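PDB 3EUA: fructosamine deglycase FrlB from Bacillus subtilis, which breaks down various fructosamine 6-phosphates, yielding glucose 6-phosphate and a free amino acid. Local coordinates for residues A[44-49]-A[140-145]. Numbering follows the deposited sequence.
Sequences KYVFDR and VLYQIV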
ATOM      1  N   LYS A  44      -0.724   1.562  12.024  1.00 19.97           N
ATOM      2  CA  LYS A  44      -0.185   2.686  11.241  1.00 19.55           C
ATOM      3  C   LYS A  44      -1.225   3.809  11.268  1.00 18.94           C
ATOM      4  O   LYS A  44      -0.881   4.994  11.485  1.00 18.86           O
ATOM      5  CB  LYS A  44       0.229   2.223   9.824  1.00 19.99           C
ATOM      6  CG  LYS A  44       0.586   3.295   8.788  1.00 21.04           C
ATOM      7  CD  LYS A  44       1.576   4.334   9.228  1.00 23.09           C
ATOM      8  CE  LYS A  44       1.857   5.357   8.107  1.00 23.46           C
ATOM      9  NZ  LYS A  44       2.606   6.562   8.576  1.00 21.17           N
ATOM     10  N   TYR A  45      -2.497   3.470  11.121  1.00 18.48           N
ATOM     11  CA  TYR A  45      -3.553   4.463  11.187  1.00 18.40           C
ATOM     12  C   TYR A  45      -3.567   5.150  12.562  1.00 18.63           C
ATOM     13  O   TYR A  45      -3.649   6.366  12.629  1.00 18.59           O
ATOM     14  CB  TYR A  45      -4.895   3.829  10.907  1.00 19.06           C
ATOM     15  CG  TYR A  45      -5.998   4.800  10.773  1.00 17.89           C
ATOM     16  CD1 TYR A  45      -6.322   5.342   9.528  1.00 19.26           C
ATOM     17  CD2 TYR A  45      -6.759   5.159  11.864  1.00 19.71           C
ATOM     18  CE1 TYR A  45      -7.383   6.240   9.397  1.00 20.95           C
ATOM     19  CE2 TYR A  45      -7.794   6.020  11.748  1.00 19.54           C
ATOM     20  CZ  TYR A  45      -8.105   6.572  10.512  1.00 20.78           C
ATOM     21  OH  TYR A  45      -9.161   7.467  10.417  1.00 21.25           O
ATOM     22  N   VAL A  46      -3.448   4.356  13.647  1.00 18.28           N
ATOM     23  CA  VAL A  46      -3.382   4.891  15.006  1.00 18.23           C
ATOM     24  C   VAL A  46      -2.230   5.878  15.128  1.00 17.98           C
ATOM     25  O   VAL A  46      -2.412   7.013  15.570  1.00 17.71           O
ATOM     26  CB  VAL A  46      -3.265   3.755  16.084  1.00 18.61           C
ATOM     27  CG1 VAL A  46      -2.975   4.312  17.479  1.00 18.12           C
ATOM     28  CG2 VAL A  46      -4.552   2.915  16.129  1.00 18.99           C
ATOM     29  N   PHE A  47      -1.036   5.469  14.735  1.00 18.46           N
ATOM     30  CA  PHE A  47       0.101   6.384  14.777  1.00 19.35           C
ATOM     31  C   PHE A  47      -0.137   7.655  13.983  1.00 19.52           C
ATOM     32  O   PHE A  47       0.221   8.740  14.443  1.00 19.88           O
ATOM     33  CB  PHE A  47       1.410   5.718  14.305  1.00 20.37           C
ATOM     34  CG  PHE A  47       2.259   5.253  15.418  1.00 20.76           C
ATOM     35  CD1 PHE A  47       2.004   4.062  16.063  1.00 22.73           C
ATOM     36  CD2 PHE A  47       3.305   6.054  15.876  1.00 21.68           C
ATOM     37  CE1 PHE A  47       2.792   3.653  17.136  1.00 22.12           C
ATOM     38  CE2 PHE A  47       4.087   5.638  16.934  1.00 20.82           C
ATOM     39  CZ  PHE A  47       3.816   4.444  17.571  1.00 20.86           C
ATOM     40  N   ASP A  48      -0.731   7.540  12.800  1.00 19.56           N
ATOM     41  CA  ASP A  48      -1.011   8.742  11.988  1.00 19.90           C
ATOM     42  C   ASP A  48      -1.953   9.719  12.668  1.00 19.33           C
ATOM     43  O   ASP A  48      -1.774  10.918  12.554  1.00 18.95           O
ATOM     44  CB  ASP A  48      -1.542   8.382  10.582  1.00 20.32           C
ATOM     45  CG  ASP A  48      -0.459   7.837   9.665  1.00 21.66           C
ATOM     46  OD1 ASP A  48       0.756   7.972   9.974  1.00 22.07           O
ATOM     47  OD2 ASP A  48      -0.818   7.281   8.612  1.00 21.20           O
ATOM     48  N   ARG A  49      -2.950   9.200  13.374  1.00 19.80           N
ATOM     49  CA  ARG A  49      -3.928  10.043  14.088  1.00 19.97           C
ATOM     50  C   ARG A  49      -3.494  10.498  15.491  1.00 20.42           C
ATOM     51  O   ARG A  49      -3.986  11.517  15.995  1.00 20.44           O
ATOM     52  CB  ARG A  49      -5.232   9.263  14.222  1.00 20.52           C
ATOM     53  CG  ARG A  49      -6.007   9.109  12.944  1.00 20.61           C
ATOM     54  CD  ARG A  49      -7.037  10.216  12.750  1.00 22.37           C
ATOM     55  NE  ARG A  49      -6.498  11.564  12.867  1.00 21.86           N
ATOM     56  CZ  ARG A  49      -6.713  12.437  13.850  1.00 24.65           C
ATOM     57  NH1 ARG A  49      -7.500  12.176  14.892  1.00 24.89           N
ATOM     58  NH2 ARG A  49      -6.150  13.635  13.766  1.00 23.85           N
ATOM     59  N   VAL A 140      -2.558  -7.860  21.320  1.00 18.53           N
ATOM     60  CA  VAL A 140      -1.196  -7.651  21.822  1.00 18.30           C
ATOM     61  C   VAL A 140      -0.527  -6.512  21.079  1.00 18.19           C
ATOM     62  O   VAL A 140       0.182  -5.732  21.670  1.00 18.04           O
ATOM     63  CB  VAL A 140      -0.357  -8.975  21.725  1.00 18.27           C
ATOM     64  CG1 VAL A 140       1.137  -8.729  21.878  1.00 18.96           C
ATOM     65  CG2 VAL A 140      -0.863 -10.031  22.762  1.00 18.18           C
ATOM     66  N   LEU A 141      -0.771  -6.426  19.778  1.00 18.47           N
ATOM     67  CA  LEU A 141      -0.196  -5.354  18.963  1.00 18.84           C
ATOM     68  C   LEU A 141      -0.669  -3.995  19.473  1.00 18.85           C
ATOM     69  O   LEU A 141       0.131  -3.060  19.617  1.00 19.12           O
ATOM     70  CB  LEU A 141      -0.557  -5.540  17.490  1.00 19.58           C
ATOM     71  CG  LEU A 141      -0.087  -4.457  16.502  1.00 20.11           C
ATOM     72  CD1 LEU A 141       1.342  -4.050  16.784  1.00 20.29           C
ATOM     73  CD2 LEU A 141      -0.247  -4.981  15.059  1.00 19.17           C
ATOM     74  N   TYR A 142      -1.955  -3.869  19.735  1.00 19.07           N
ATOM     75  CA  TYR A 142      -2.468  -2.625  20.297  1.00 18.96           C
ATOM     76  C   TYR A 142      -1.956  -2.337  21.730  1.00 19.28           C
ATOM     77  O   TYR A 142      -1.765  -1.183  22.104  1.00 19.68           O
ATOM     78  CB  TYR A 142      -4.004  -2.540  20.239  1.00 19.72           C
ATOM     79  CG  TYR A 142      -4.605  -2.028  18.945  1.00 18.23           C
ATOM     80  CD1 TYR A 142      -3.836  -1.359  17.971  1.00 20.44           C
ATOM     81  CD2 TYR A 142      -5.992  -1.975  18.805  1.00 22.14           C
ATOM     82  CE1 TYR A 142      -4.428  -0.814  16.824  1.00 18.95           C
ATOM     83  CE2 TYR A 142      -6.607  -1.419  17.649  1.00 19.42           C
ATOM     84  CZ  TYR A 142      -5.814  -0.863  16.670  1.00 19.97           C
ATOM     85  OH  TYR A 142      -6.390  -0.317  15.569  1.00 19.45           O
ATOM     86  N   GLN A 143      -1.753  -3.356  22.550  1.00 18.72           N
ATOM     87  CA  GLN A 143      -1.154  -3.119  23.869  1.00 18.92           C
ATOM     88  C   GLN A 143       0.207  -2.420  23.687  1.00 18.58           C
ATOM     89  O   GLN A 143       0.528  -1.419  24.370  1.00 18.38           O
ATOM     90  CB  GLN A 143      -0.973  -4.436  24.629  1.00 18.65           C
ATOM     91  CG  GLN A 143      -2.249  -5.191  24.998  1.00 19.38           C
ATOM     92  CD  GLN A 143      -1.954  -6.544  25.634  1.00 20.24           C
ATOM     93  OE1 GLN A 143      -0.999  -6.679  26.384  1.00 21.31           O
ATOM     94  NE2 GLN A 143      -2.794  -7.543  25.359  1.00 20.58           N
ATOM     95  N   ILE A 144       0.999  -2.937  22.746  1.00 18.66           N
ATOM     96  CA  ILE A 144       2.307  -2.369  22.426  1.00 18.41           C
ATOM     97  C   ILE A 144       2.193  -0.945  21.859  1.00 18.85           C
ATOM     98  O   ILE A 144       2.890  -0.010  22.296  1.00 18.59           O
ATOM     99  CB  ILE A 144       3.060  -3.234  21.380  1.00 18.22           C
ATOM    100  CG1 ILE A 144       3.300  -4.660  21.931  1.00 19.01           C
ATOM    101  CG2 ILE A 144       4.384  -2.568  21.005  1.00 18.89           C
ATOM    102  CD1 ILE A 144       3.918  -5.711  20.939  1.00 17.68           C
ATOM    103  N   VAL A 145       1.320  -0.792  20.861  1.00 19.01           N
ATOM    104  CA  VAL A 145       1.144   0.485  20.158  1.00 18.42           C
ATOM    105  C   VAL A 145       0.613   1.596  21.071  1.00 18.93           C
ATOM    106  O   VAL A 145       1.243   2.649  21.186  1.00 18.66           O
ATOM    107  CB  VAL A 145       0.263   0.290  18.903  1.00 18.81           C
ATOM    108  CG1 VAL A 145      -0.210   1.600  18.285  1.00 18.37           C
ATOM    109  CG2 VAL A 145       1.047  -0.534  17.899  1.00 17.60           C
TER
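Val145 sends one methyl, CG1, into the angle between Val46 and Phe47, where helices 41-50 and 137-153 pack together. That carbon lies 3.8 Å from CE1 of Phe47 and 4.0 Å from CG1 of Val46. It reaches across because it stands anti to the backbone N of Val145 (chi1 168°), while Phe47 brings its ring over by an intermediate first torsion of -98°, off the usual staggered positions. The methyl meets the ring obliquely, near its CD1-CE1 side. On Val46 the work is split between the branches: CG1 faces Val145, whereas CG2 packs against the phenol end of Tyr142, 3.8 Å from CE1 of that ring and again at a slant to it. Phe146 meets the Tyr142 ring edge-to-face. No hydrogen bond joins the two segments, and all four touching residues are buried.

Both helices belong to the first SIS domain, an alpha/beta fold built round a parallel five-stranded sheet. Their short segments run nearly parallel, at 23°, with axes 11.3 Å apart; this wide spacing accounts for a contact made by side chains alone, burying 171 Å². On the flank of helix 137-153 that meets the sheet, Ile144 rests on Ile105 and Met107 of strand 103-108.

The hydroxyl of Tyr142 bonds to the backbone O of Tyr293 on helix 288-313, a residue that Val46 also touches. Within helix 41-50, Lys44 NZ forms a salt bridge of 2.7 Å with Asp48 OD1, on the syn lone pair. Both charges also face the second subunit: Lys44 pairs with Asp57 and Asp48 with Arg67 of that neighbouring chain, placing this side of the helix at the subunit interface.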